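Local coordinates for Mll7089 protein (Mesorhizobium loti, PDB 2OZ8) that is of unknown function but probably binds magnesium and may act as a hydro-lyase, as a putative mandelate racemase relative of the enolase superfamily, at residues A163-V168 / W315-F320; G139-L144 / L177-L182; A148-F153 / K184-A189; K134-G139 / K192-P197. All coordinates share one frame; numbering follows the deposited sequence.

Interaction 1 (A163-V168 / W315-F320)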
loop_
_atom_site.group_PDB
_atom_site.type_symbol
_atom_site.label_atom_id
_atom_site.label_comp_id
_atom_site.label_asym_id
_atom_site.label_seq_id
_atom_site.Cartn_x
_atom_site.Cartn_y
_atom_site.Cartn_z
ATOM N N ALA A 163 -39.269 -12.575 -2.329
ATOM C CA ALA A 163 -37.951 -12.613 -1.711
ATOM C C ALA A 163 -38.066 -12.800 -0.186
ATOM O O ALA A 163 -38.949 -12.200 0.451
ATOM C CB ALA A 163 -37.163 -11.344 -2.072
ATOM N N PHE A 164 -37.169 -13.612 0.388
ATOM C CA PHE A 164 -37.299 -14.179 1.738
ATOM C C PHE A 164 -35.926 -14.217 2.414
ATOM O O PHE A 164 -34.972 -14.663 1.811
ATOM C CB PHE A 164 -37.857 -15.621 1.655
ATOM C CG PHE A 164 -39.173 -15.710 0.923
ATOM C CD1 PHE A 164 -40.376 -15.425 1.582
ATOM C CD2 PHE A 164 -39.220 -15.988 -0.434
ATOM C CE1 PHE A 164 -41.584 -15.410 0.905
ATOM C CE2 PHE A 164 -40.491 -15.970 -1.145
ATOM C CZ PHE A 164 -41.636 -15.685 -0.463
ATOM N N LYS A 165 -35.824 -13.734 3.656
ATOM C CA LYS A 165 -34.577 -13.782 4.415
ATOM C C LYS A 165 -34.754 -14.581 5.689
ATOM O O LYS A 165 -35.688 -14.339 6.454
ATOM C CB LYS A 165 -34.077 -12.393 4.772
ATOM C CG LYS A 165 -32.677 -12.390 5.376
ATOM C CD LYS A 165 -32.505 -11.309 6.479
ATOM C CE LYS A 165 -32.414 -9.940 5.916
ATOM N NZ LYS A 165 -32.086 -8.835 6.863
ATOM N N ILE A 166 -33.832 -15.515 5.904
ATOM C CA ILE A 166 -33.802 -16.340 7.071
ATOM C C ILE A 166 -32.512 -16.151 7.827
ATOM O O ILE A 166 -31.500 -15.684 7.253
ATOM C CB ILE A 166 -34.006 -17.832 6.723
ATOM C CG1 ILE A 166 -32.850 -18.348 5.866
ATOM C CG2 ILE A 166 -35.412 -18.008 6.040
ATOM C CD1 ILE A 166 -32.899 -19.834 5.573
ATOM N N LYS A 167 -32.567 -16.503 9.112
ATOM C CA LYS A 167 -31.433 -16.408 10.025
ATOM C C LYS A 167 -30.710 -17.695 10.074
ATOM O O LYS A 167 -31.337 -18.721 10.216
ATOM C CB LYS A 167 -31.891 -16.068 11.443
ATOM C CG LYS A 167 -32.642 -14.756 11.517
ATOM C CD LYS A 167 -31.802 -13.555 11.214
ATOM C CE LYS A 167 -32.538 -12.251 11.485
ATOM N NZ LYS A 167 -31.801 -11.046 10.906
ATOM N N VAL A 168 -29.389 -17.638 9.985
ATOM C CA VAL A 168 -28.580 -18.846 10.066
ATOM C C VAL A 168 -27.505 -18.619 11.087
ATOM O O VAL A 168 -27.559 -17.639 11.810
ATOM C CB VAL A 168 -27.977 -19.270 8.681
ATOM C CG1 VAL A 168 -29.121 -19.626 7.689
ATOM C CG2 VAL A 168 -27.077 -18.190 8.129
ATOM N N TRP A 315 -34.301 -2.678 -2.230
ATOM C CA TRP A 315 -34.946 -3.559 -1.222
ATOM C C TRP A 315 -35.148 -2.950 0.160
ATOM O O TRP A 315 -34.294 -2.263 0.699
ATOM C CB TRP A 315 -34.216 -4.884 -1.055
ATOM C CG TRP A 315 -34.187 -5.754 -2.257
ATOM C CD1 TRP A 315 -33.150 -5.915 -3.131
ATOM C CD2 TRP A 315 -35.246 -6.663 -2.694
ATOM N NE1 TRP A 315 -33.512 -6.843 -4.120
ATOM C CE2 TRP A 315 -34.785 -7.312 -3.874
ATOM C CE3 TRP A 315 -36.533 -6.970 -2.205
ATOM C CZ2 TRP A 315 -35.569 -8.288 -4.569
ATOM C CZ3 TRP A 315 -37.337 -7.894 -2.921
ATOM C CH2 TRP A 315 -36.834 -8.556 -4.085
ATOM N N LEU A 316 -36.295 -3.231 0.732
ATOM C CA LEU A 316 -36.635 -2.813 2.087
ATOM C C LEU A 316 -37.077 -4.043 2.910
ATOM O O LEU A 316 -37.856 -4.861 2.434
ATOM C CB LEU A 316 -37.760 -1.740 2.057
ATOM C CG LEU A 316 -38.384 -1.436 3.423
ATOM C CD1 LEU A 316 -38.920 -0.060 3.472
ATOM C CD2 LEU A 316 -39.525 -2.495 3.702
ATOM N N GLU A 317 -36.562 -4.165 4.123
ATOM C CA GLU A 317 -36.878 -5.289 4.982
ATOM C C GLU A 317 -38.236 -5.149 5.675
ATOM O O GLU A 317 -38.527 -4.103 6.288
ATOM C CB GLU A 317 -35.773 -5.459 6.041
ATOM C CG GLU A 317 -35.918 -6.728 6.880
ATOM C CD GLU A 317 -34.812 -6.943 7.826
ATOM O OE1 GLU A 317 -34.052 -5.986 8.039
ATOM O OE2 GLU A 317 -34.689 -8.048 8.380
ATOM N N TYR A 318 -39.044 -6.209 5.631
ATOM C CA TYR A 318 -40.284 -6.260 6.445
ATOM C C TYR A 318 -40.379 -7.570 7.259
ATOM O O TYR A 318 -40.198 -8.648 6.708
ATOM C CB TYR A 318 -41.551 -6.038 5.593
ATOM C CG TYR A 318 -42.788 -6.039 6.460
ATOM C CD1 TYR A 318 -43.084 -4.957 7.297
ATOM C CD2 TYR A 318 -43.612 -7.166 6.514
ATOM C CE1 TYR A 318 -44.174 -4.994 8.162
ATOM C CE2 TYR A 318 -44.717 -7.227 7.379
ATOM C CZ TYR A 318 -44.990 -6.138 8.174
ATOM O OH TYR A 318 -46.055 -6.220 8.991
ATOM N N SER A 319 -40.693 -7.468 8.546
ATOM C CA SER A 319 -40.513 -8.588 9.475
ATOM C C SER A 319 -41.786 -9.045 10.205
ATOM O O SER A 319 -41.728 -9.809 11.148
ATOM C CB SER A 319 -39.423 -8.262 10.477
ATOM O OG SER A 319 -38.146 -8.236 9.842
ATOM N N PHE A 320 -42.938 -8.555 9.747
ATOM C CA PHE A 320 -44.215 -8.984 10.289
ATOM C C PHE A 320 -44.338 -8.773 11.794
ATOM O O PHE A 320 -45.026 -9.529 12.444
ATOM C CB PHE A 320 -44.512 -10.457 9.892
ATOM C CG PHE A 320 -44.486 -10.671 8.420
ATOM C CD1 PHE A 320 -45.632 -10.522 7.678
ATOM C CD2 PHE A 320 -43.280 -10.991 7.757
ATOM C CE1 PHE A 320 -45.616 -10.688 6.327
ATOM C CE2 PHE A 320 -43.256 -11.154 6.371
ATOM C CZ PHE A 320 -44.418 -10.982 5.663
HETATM O O HOH W 1 -32.973 -8.183 10.161
#

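Interaction 2 (G139-L144 / L177-L182)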
loop_
_atom_site.group_PDB
_atom_site.type_symbol
_atom_site.label_atom_id
_atom_site.label_comp_id
_atom_site.label_asym_id
_atom_site.label_seq_id
_atom_site.Cartn_x
_atom_site.Cartn_y
_atom_site.Cartn_z
ATOM N N GLY A 139 -37.924 -13.213 8.532
ATOM C CA GLY A 139 -38.563 -13.989 9.569
ATOM C C GLY A 139 -38.048 -13.728 10.957
ATOM O O GLY A 139 -38.803 -13.890 11.901
ATOM N N LEU A 140 -36.788 -13.287 11.090
ATOM C CA LEU A 140 -36.143 -13.101 12.426
ATOM C C LEU A 140 -36.351 -14.412 13.199
ATOM O O LEU A 140 -36.721 -14.436 14.380
ATOM C CB LEU A 140 -36.729 -11.865 13.168
ATOM C CG LEU A 140 -36.876 -10.545 12.366
ATOM C CD1 LEU A 140 -37.526 -9.411 13.167
ATOM C CD2 LEU A 140 -35.522 -10.032 11.764
ATOM N N ASP A 141 -36.116 -15.503 12.467
ATOM C CA ASP A 141 -36.724 -16.834 12.713
ATOM C C ASP A 141 -35.795 -17.789 13.346
ATOM O O ASP A 141 -36.075 -18.948 13.319
ATOM C CB ASP A 141 -37.108 -17.496 11.383
ATOM C CG ASP A 141 -35.887 -17.609 10.424
ATOM O OD1 ASP A 141 -35.614 -16.588 9.780
ATOM O OD2 ASP A 141 -35.185 -18.667 10.377
ATOM N N PHE A 142 -34.688 -17.345 13.889
ATOM C CA PHE A 142 -33.707 -18.284 14.392
ATOM C C PHE A 142 -34.262 -19.163 15.516
ATOM O O PHE A 142 -33.830 -20.296 15.710
ATOM C CB PHE A 142 -32.478 -17.523 14.891
ATOM C CG PHE A 142 -31.298 -18.391 15.167
ATOM C CD1 PHE A 142 -30.449 -18.804 14.103
ATOM C CD2 PHE A 142 -31.039 -18.826 16.463
ATOM C CE1 PHE A 142 -29.326 -19.627 14.330
ATOM C CE2 PHE A 142 -29.917 -19.646 16.734
ATOM C CZ PHE A 142 -29.060 -20.071 15.660
ATOM N N HIS A 143 -35.224 -18.646 16.272
ATOM C CA HIS A 143 -35.683 -19.353 17.466
ATOM C C HIS A 143 -37.009 -20.025 17.229
ATOM O O HIS A 143 -37.466 -20.820 18.053
ATOM C CB HIS A 143 -35.739 -18.404 18.642
ATOM C CG HIS A 143 -34.391 -17.944 19.069
ATOM N ND1 HIS A 143 -33.453 -18.802 19.592
ATOM C CD2 HIS A 143 -33.803 -16.729 19.020
ATOM C CE1 HIS A 143 -32.344 -18.136 19.855
ATOM N NE2 HIS A 143 -32.532 -16.875 19.521
ATOM N N LEU A 144 -37.600 -19.723 16.076
ATOM C CA LEU A 144 -38.863 -20.315 15.649
ATOM C C LEU A 144 -38.808 -21.848 15.527
ATOM O O LEU A 144 -37.835 -22.386 14.991
ATOM C CB LEU A 144 -39.288 -19.679 14.321
ATOM C CG LEU A 144 -40.557 -18.814 14.316
ATOM C CD1 LEU A 144 -40.797 -18.087 15.640
ATOM C CD2 LEU A 144 -40.592 -17.836 13.158
ATOM N N LEU A 177 -28.666 -25.776 6.967
ATOM C CA LEU A 177 -29.075 -26.385 5.695
ATOM C C LEU A 177 -30.515 -26.852 5.705
ATOM O O LEU A 177 -31.226 -26.758 4.700
ATOM C CB LEU A 177 -28.140 -27.498 5.259
ATOM C CG LEU A 177 -26.768 -27.072 4.761
ATOM C CD1 LEU A 177 -25.874 -28.318 4.666
ATOM C CD2 LEU A 177 -26.891 -26.348 3.412
ATOM N N ARG A 178 -30.958 -27.328 6.856
ATOM C CA ARG A 178 -32.318 -27.746 6.997
ATOM C C ARG A 178 -33.294 -26.598 6.859
ATOM O O ARG A 178 -34.320 -26.752 6.181
ATOM C CB ARG A 178 -32.505 -28.395 8.350
ATOM C CG ARG A 178 -33.482 -29.576 8.371
ATOM C CD ARG A 178 -32.868 -30.664 9.307
ATOM N NE ARG A 178 -32.707 -30.147 10.674
ATOM C CZ ARG A 178 -33.696 -29.577 11.378
ATOM N NH1 ARG A 178 -34.926 -29.426 10.816
ATOM N NH2 ARG A 178 -33.452 -29.148 12.636
ATOM N N ARG A 179 -33.002 -25.461 7.509
ATOM C CA ARG A 179 -33.860 -24.266 7.357
ATOM C C ARG A 179 -34.008 -23.820 5.894
ATOM O O ARG A 179 -35.090 -23.439 5.496
ATOM C CB ARG A 179 -33.389 -23.082 8.222
ATOM C CG ARG A 179 -33.538 -23.303 9.713
ATOM C CD ARG A 179 -35.018 -23.561 10.137
ATOM N NE ARG A 179 -35.626 -22.402 10.796
ATOM C CZ ARG A 179 -36.368 -22.429 11.899
ATOM N NH1 ARG A 179 -36.665 -23.568 12.507
ATOM N NH2 ARG A 179 -36.846 -21.283 12.370
ATOM N N LEU A 180 -32.926 -23.870 5.115
ATOM C CA LEU A 180 -32.956 -23.532 3.685
ATOM C C LEU A 180 -33.801 -24.540 2.879
ATOM O O LEU A 180 -34.594 -24.139 1.988
ATOM C CB LEU A 180 -31.542 -23.484 3.092
ATOM C CG LEU A 180 -30.596 -22.334 3.400
ATOM C CD1 LEU A 180 -29.137 -22.747 3.216
ATOM C CD2 LEU A 180 -30.951 -21.121 2.552
ATOM N N GLU A 181 -33.599 -25.831 3.154
ATOM C CA GLU A 181 -34.490 -26.866 2.592
ATOM C C GLU A 181 -35.975 -26.634 2.986
ATOM O O GLU A 181 -36.835 -26.721 2.138
ATOM C CB GLU A 181 -34.051 -28.286 3.026
ATOM C CG GLU A 181 -32.855 -28.905 2.338
ATOM C CD GLU A 181 -32.284 -30.124 3.132
ATOM O OE1 GLU A 181 -33.047 -30.787 3.911
ATOM O OE2 GLU A 181 -31.058 -30.429 2.982
ATOM N N LEU A 182 -36.270 -26.378 4.271
ATOM C CA LEU A 182 -37.645 -26.052 4.703
ATOM C C LEU A 182 -38.195 -24.861 3.936
ATOM O O LEU A 182 -39.354 -24.878 3.471
ATOM C CB LEU A 182 -37.710 -25.718 6.190
ATOM C CG LEU A 182 -38.002 -26.721 7.300
ATOM C CD1 LEU A 182 -38.552 -25.973 8.542
ATOM C CD2 LEU A 182 -39.013 -27.803 6.814
#

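Interaction 3 (A148-F153 / K184-A189)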
loop_
_atom_site.group_PDB
_atom_site.type_symbol
_atom_site.label_atom_id
_atom_site.label_comp_id
_atom_site.label_asym_id
_atom_site.label_seq_id
_atom_site.Cartn_x
_atom_site.Cartn_y
_atom_site.Cartn_z
ATOM N N ALA A 148 -43.697 -23.034 13.127
ATOM C CA ALA A 148 -43.896 -21.566 13.041
ATOM C C ALA A 148 -43.199 -20.905 11.827
ATOM O O ALA A 148 -43.741 -19.978 11.247
ATOM C CB ALA A 148 -43.479 -20.901 14.312
ATOM N N PHE A 149 -42.012 -21.405 11.466
ATOM C CA PHE A 149 -41.241 -20.956 10.326
ATOM C C PHE A 149 -41.984 -21.142 8.977
ATOM O O PHE A 149 -42.160 -20.179 8.222
ATOM C CB PHE A 149 -39.880 -21.671 10.395
ATOM C CG PHE A 149 -38.949 -21.423 9.235
ATOM C CD1 PHE A 149 -37.939 -20.445 9.326
ATOM C CD2 PHE A 149 -38.989 -22.236 8.109
ATOM C CE1 PHE A 149 -37.002 -20.239 8.262
ATOM C CE2 PHE A 149 -38.095 -22.059 7.054
ATOM C CZ PHE A 149 -37.088 -21.056 7.124
ATOM N N VAL A 150 -42.449 -22.353 8.666
ATOM C CA VAL A 150 -43.131 -22.537 7.358
ATOM C C VAL A 150 -44.418 -21.738 7.333
ATOM O O VAL A 150 -44.847 -21.196 6.297
ATOM C CB VAL A 150 -43.349 -24.044 6.886
ATOM C CG1 VAL A 150 -43.001 -24.990 7.920
ATOM C CG2 VAL A 150 -44.805 -24.277 6.413
ATOM N N SER A 151 -45.014 -21.653 8.505
ATOM C CA SER A 151 -46.238 -20.934 8.641
ATOM C C SER A 151 -46.054 -19.443 8.269
ATOM O O SER A 151 -46.826 -18.889 7.475
ATOM C CB SER A 151 -46.779 -21.148 10.043
ATOM O OG SER A 151 -47.790 -20.208 10.235
ATOM N N LEU A 152 -45.006 -18.804 8.801
ATOM C CA LEU A 152 -44.690 -17.409 8.448
ATOM C C LEU A 152 -44.306 -17.279 6.956
ATOM O O LEU A 152 -44.855 -16.410 6.237
ATOM C CB LEU A 152 -43.561 -16.906 9.356
ATOM C CG LEU A 152 -43.164 -15.426 9.281
ATOM C CD1 LEU A 152 -42.388 -15.060 10.555
ATOM C CD2 LEU A 152 -42.346 -15.075 7.998
ATOM N N PHE A 153 -43.393 -18.149 6.481
ATOM C CA PHE A 153 -42.901 -17.994 5.113
ATOM C C PHE A 153 -43.918 -18.385 4.059
ATOM O O PHE A 153 -43.989 -17.742 3.032
ATOM C CB PHE A 153 -41.500 -18.588 4.872
ATOM C CG PHE A 153 -40.390 -17.760 5.484
ATOM C CD1 PHE A 153 -40.034 -16.539 4.950
ATOM C CD2 PHE A 153 -39.716 -18.197 6.591
ATOM C CE1 PHE A 153 -39.029 -15.771 5.511
ATOM C CE2 PHE A 153 -38.723 -17.419 7.186
ATOM C CZ PHE A 153 -38.385 -16.217 6.648
ATOM N N LYS A 184 -37.424 -23.834 0.944
ATOM C CA LYS A 184 -37.690 -24.200 -0.440
ATOM C C LYS A 184 -39.054 -24.938 -0.599
ATOM O O LYS A 184 -39.760 -24.755 -1.597
ATOM C CB LYS A 184 -36.505 -24.947 -1.062
ATOM C CG LYS A 184 -36.833 -25.759 -2.323
ATOM C CD LYS A 184 -35.640 -26.124 -3.291
ATOM C CE LYS A 184 -36.274 -26.591 -4.659
ATOM N NZ LYS A 184 -35.420 -27.111 -5.818
ATOM N N THR A 185 -39.443 -25.699 0.412
ATOM C CA THR A 185 -40.740 -26.366 0.424
ATOM C C THR A 185 -41.928 -25.426 0.637
ATOM O O THR A 185 -43.072 -25.882 0.546
ATOM C CB THR A 185 -40.884 -27.422 1.554
ATOM O OG1 THR A 185 -40.953 -26.768 2.822
ATOM C CG2 THR A 185 -39.757 -28.451 1.555
ATOM N N CYS A 186 -41.717 -24.141 0.936
ATOM C CA CYS A 186 -42.900 -23.306 1.120
ATOM C C CYS A 186 -43.010 -22.015 0.325
ATOM O O CYS A 186 -43.951 -21.243 0.522
ATOM C CB CYS A 186 -43.273 -23.123 2.587
ATOM S SG CYS A 186 -42.063 -22.537 3.762
ATOM N N VAL A 187 -42.093 -21.827 -0.613
ATOM C CA VAL A 187 -42.133 -20.698 -1.504
ATOM C C VAL A 187 -42.062 -21.078 -2.992
ATOM O O VAL A 187 -41.503 -22.119 -3.364
ATOM C CB VAL A 187 -41.077 -19.604 -1.115
ATOM C CG1 VAL A 187 -41.275 -19.185 0.324
ATOM C CG2 VAL A 187 -39.622 -20.020 -1.432
ATOM N N PRO A 188 -42.659 -20.245 -3.855
ATOM C CA PRO A 188 -42.588 -20.578 -5.284
ATOM C C PRO A 188 -41.165 -20.775 -5.732
ATOM O O PRO A 188 -40.271 -20.130 -5.186
ATOM C CB PRO A 188 -43.195 -19.361 -5.976
ATOM C CG PRO A 188 -44.114 -18.756 -4.916
ATOM C CD PRO A 188 -43.435 -19.012 -3.596
ATOM N N ALA A 189 -40.969 -21.667 -6.716
ATOM C CA ALA A 189 -39.665 -21.848 -7.399
ATOM C C ALA A 189 -39.145 -20.526 -7.942
ATOM O O ALA A 189 -39.893 -19.751 -8.561
ATOM C CB ALA A 189 -39.768 -22.855 -8.550
#

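Interaction 4 (K134-G139 / K192-P197)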
loop_
_atom_site.group_PDB
_atom_site.type_symbol
_atom_site.label_atom_id
_atom_site.label_comp_id
_atom_site.label_asym_id
_atom_site.label_seq_id
_atom_site.Cartn_x
_atom_site.Cartn_y
_atom_site.Cartn_z
ATOM N N LYS A 134 -39.513 -2.604 -3.669
ATOM C CA LYS A 134 -39.671 -4.022 -3.302
ATOM C C LYS A 134 -39.421 -4.291 -1.840
ATOM O O LYS A 134 -38.461 -3.767 -1.223
ATOM C CB LYS A 134 -38.681 -4.861 -4.086
ATOM C CG LYS A 134 -38.882 -4.730 -5.583
ATOM C CD LYS A 134 -38.041 -5.744 -6.334
ATOM C CE LYS A 134 -36.984 -5.050 -7.082
ATOM N NZ LYS A 134 -36.367 -6.034 -8.006
ATOM N N ALA A 135 -40.244 -5.164 -1.286
ATOM C CA ALA A 135 -40.117 -5.508 0.107
ATOM C C ALA A 135 -39.799 -7.001 0.171
ATOM O O ALA A 135 -40.303 -7.764 -0.625
ATOM C CB ALA A 135 -41.437 -5.167 0.855
ATOM N N TYR A 136 -38.932 -7.417 1.084
ATOM C CA TYR A 136 -38.672 -8.829 1.224
ATOM C C TYR A 136 -39.146 -9.261 2.587
ATOM O O TYR A 136 -39.248 -8.446 3.490
ATOM C CB TYR A 136 -37.202 -9.189 0.990
ATOM C CG TYR A 136 -36.207 -8.590 1.948
ATOM C CD1 TYR A 136 -35.849 -9.269 3.084
ATOM C CD2 TYR A 136 -35.578 -7.397 1.680
ATOM C CE1 TYR A 136 -34.894 -8.775 3.945
ATOM C CE2 TYR A 136 -34.595 -6.864 2.539
ATOM C CZ TYR A 136 -34.271 -7.574 3.670
ATOM O OH TYR A 136 -33.361 -7.139 4.592
ATOM N N ALA A 137 -39.486 -10.534 2.705
ATOM C CA ALA A 137 -40.077 -11.031 3.918
ATOM C C ALA A 137 -38.944 -11.572 4.778
ATOM O O ALA A 137 -38.182 -12.372 4.312
ATOM C CB ALA A 137 -41.082 -12.134 3.596
ATOM N N SER A 138 -38.878 -11.139 6.026
ATOM C CA SER A 138 -37.789 -11.443 6.913
ATOM C C SER A 138 -38.328 -12.008 8.215
ATOM O O SER A 138 -39.077 -11.371 8.928
ATOM C CB SER A 138 -36.999 -10.173 7.139
ATOM O OG SER A 138 -35.992 -10.351 8.083
ATOM N N GLY A 139 -37.924 -13.213 8.532
ATOM C CA GLY A 139 -38.563 -13.989 9.569
ATOM C C GLY A 139 -38.048 -13.728 10.957
ATOM O O GLY A 139 -38.803 -13.890 11.901
ATOM N N LYS A 192 -36.328 -15.240 -4.490
ATOM C CA LYS A 192 -35.022 -14.723 -4.126
ATOM C C LYS A 192 -34.780 -15.067 -2.659
ATOM O O LYS A 192 -35.715 -15.001 -1.836
ATOM C CB LYS A 192 -35.001 -13.202 -4.399
ATOM C CG LYS A 192 -34.821 -12.857 -5.877
ATOM C CD LYS A 192 -35.663 -11.675 -6.323
ATOM C CE LYS A 192 -35.156 -10.981 -7.713
ATOM N NZ LYS A 192 -35.746 -9.512 -8.057
ATOM N N VAL A 193 -33.552 -15.481 -2.312
ATOM C CA VAL A 193 -33.253 -15.877 -0.910
ATOM C C VAL A 193 -32.023 -15.168 -0.324
ATOM O O VAL A 193 -30.983 -15.078 -0.979
ATOM C CB VAL A 193 -33.105 -17.450 -0.774
ATOM C CG1 VAL A 193 -32.730 -17.853 0.622
ATOM C CG2 VAL A 193 -34.416 -18.162 -1.204
ATOM N N MET A 194 -32.141 -14.676 0.897
ATOM C CA MET A 194 -31.010 -14.109 1.614
ATOM C C MET A 194 -30.803 -14.854 2.912
ATOM O O MET A 194 -31.782 -15.319 3.548
ATOM C CB MET A 194 -31.210 -12.606 1.902
ATOM C CG MET A 194 -31.778 -11.717 0.694
ATOM S SD MET A 194 -33.512 -11.814 0.035
ATOM C CE MET A 194 -33.646 -10.113 -0.196
ATOM N N ILE A 195 -29.534 -14.978 3.318
ATOM C CA ILE A 195 -29.226 -15.496 4.639
ATOM C C ILE A 195 -28.522 -14.460 5.492
ATOM O O ILE A 195 -27.788 -13.650 4.978
ATOM C CB ILE A 195 -28.400 -16.808 4.626
ATOM C CG1 ILE A 195 -27.107 -16.629 3.869
ATOM C CG2 ILE A 195 -29.233 -17.983 4.084
ATOM C CD1 ILE A 195 -26.055 -17.694 4.167
ATOM N N ASP A 196 -28.745 -14.522 6.808
ATOM C CA ASP A 196 -28.185 -13.601 7.782
ATOM C C ASP A 196 -27.642 -14.368 8.984
ATOM O O ASP A 196 -28.393 -14.699 9.879
ATOM C CB ASP A 196 -29.279 -12.677 8.262
ATOM C CG ASP A 196 -28.751 -11.541 9.135
ATOM O OD1 ASP A 196 -27.576 -11.561 9.595
ATOM O OD2 ASP A 196 -29.542 -10.623 9.392
ATOM N N PRO A 197 -26.337 -14.674 8.998
ATOM C CA PRO A 197 -25.650 -15.336 10.114
ATOM C C PRO A 197 -25.406 -14.437 11.329
ATOM O O PRO A 197 -25.016 -14.933 12.383
ATOM C CB PRO A 197 -24.265 -15.665 9.521
ATOM C CG PRO A 197 -24.447 -15.543 8.003
ATOM C CD PRO A 197 -25.416 -14.418 7.869
#

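Interaction 1 (A163-V168 / W315-F320)
Lys165 and Glu317 meet inside the barrel, over the strand between them, their side chains crossing at about a right angle, and form a salt bridge with Lys165 NZ 3.1 Å from Glu317 OE2. As a hydrogen bond this pair is weak. Lys165 NZ has a stronger partner in Glu224, and Glu317 OE2 in the hydroxyl of Ser138, so each charged end has more than one partner. Glu317 reaches inward because its CG lies anti to the backbone N (chi1 -172°) and the chain stays extended beyond it, whereas Lys165 bends at chi2 and chi3.

Water 1 extends the polar group. It donates to Glu317 OE2 at 2.5 Å and accepts from Lys167 NZ at 3.2 Å; Lys167 itself is salt-bridged to Asp196.

The apolar part is small: Ala163 CB sits 3.5 Å from CH2 of Trp315 and 3.6 Å from its CZ3, touching the six-membered half of the indole.

Lys165 and Lys167 form a Lys-X-Lys pattern on the second barrel strand, as in muconate lactonizing enzyme relatives, where such lysines serve acid-base chemistry; a similar role is plausible here. Strand 132-138 lies between strands 163-167 and 313-318 and pairs in parallel with both, while Phe164 and Ile166 point outward onto helices 146-158 and 173-184.

Interaction 2 (G139-L144 / L177-L182)
Arg179 grips the backbone carbonyl of Leu144 end-on, with two nitrogens on one oxygen: NH1 and NH2 each stand 3.0 Å from Leu144 O. Both bonds are bent, at 144° and 143°, as expected when two N-H groups converge on a single acceptor. The oxygen lies close to the guanidinium plane, yet both nitrogens approach from one face of the carbonyl, NH2 well above its plane. Asp141 O is also near, 2.6 Å from Arg179 NH2 at the guanidinium edge. The Asp141 and Arg179 side chains approach from opposite directions, their flat ends nearly coplanar, but Asp141 OD2 to Arg179 NH2 is a long salt bridge of 3.7 Å. Asp146, just past the loop segment, is salt-bridged to Arg179 NH1.

Further out, Phe149 packs against both Asp141 and Arg179. Asp141 OD1 accepts from the backbone N of Lys167, tying the carboxylate to strand 163-167. Within the loop, Leu144 N bonds to Asp141 O at 3.2 Å, a turn that brings the two carbonyls near the same arginine.

An arginine from helix 173-184 thus secures the loop joining strand 132-138 to helix 146-158, a beta-to-alpha connection of the (beta/alpha)-barrel of the enolase superfamily.

Interaction 3 (A148-F153 / K184-A189)
Cys186 turns its sulfur onto the flank of helix 146-158, in the outer layer of the (beta/alpha)-barrel. Its SG lies between the backbone N and the carbonyl carbon (chi1 53°), an orientation that aims it at the helix surface between Val150 and Phe153, one turn apart. There SG comes closest to the CB atom of each side chain: Val150 CB is 3.7 Å away, Phe153 CB 4.1 Å.

From that shared footing the Phe153 ring heads the other way, inward onto Phe164 and Ile166 of strand 163-167 and Leu183 of helix 173-184. Its CD2 stands 3.7 Å above the centre of the Phe149 ring.

No hydrogen bond crosses between the segments; this is van der Waals packing that seats the loop 184-189, leading from helix 173-184 to strand 192-196, against helix 146-158. One residue on from the cysteine, Val187 CG1 lies 4.1 Å from Phe153 O.

Interaction 4 (K134-G139 / K192-P197)
Strands 132-138 and 192-196 run parallel but are not direct neighbours, with Tyr136 CA and Lys192 CA 8.8 Å apart and strand 163-167 between them, so Tyr136 and Met194 meet through side chains alone. Met194 lays its methyl over one face of the Tyr136 ring. CE is 3.7 Å from Tyr136 CG and 4.0 Å from the ring centroid, 23° off the normal, a CH-pi contact shifted toward the CB end of the ring. The sulfur follows in a looser Met-aromatic contact, with SD 5.0 Å from the same centroid in an oblique position. Bends at chi2 and chi3 fold the methionine back over the tyrosine, while Tyr136 CG, between its backbone N and carbonyl carbon (chi1 63°), places the ring in the interior. Its hydroxyl has a weak hydrogen bond with Lys165 NZ, and Met194 also touches Trp222.

Near the start of the strands two lysines converge, Lys134 NZ and Lys192 NZ only 3.5 Å apart and their side chains at about a right angle. The like charges would disfavour this approach, but Lys134 NZ is salt-bridged to Glu314, which should offset part of the cost.

Inward-pointing side chains of the first and third strands meeting across the second are typical of the interior of a closed parallel beta-barrel, here the enolase-superfamily barrel domain.

Seven of the eight segments come from the start of the barrel, between strands 132-138 and 192-196; the eighth, 315-320, comes from the last parallel strand. Along the chain interactions 2 and 3 are nested within the loop closed by interaction 4, while interaction 1 alternates with all three. Interactions 1 and 4 share the barrel interior, their centres about 3 Å apart: strand 313-318 closes the ring by pairing with 132-138, and interaction 1 reaches past that strand to the second, 163-167. Interactions 2 and 3 lie 11 to 13 Å from those two. Interaction 2 joins the loop leaving strand 132-138 to helix 173-184; interaction 3 lies in the outer helical layer. Strand 163-167 links inner and outer contacts.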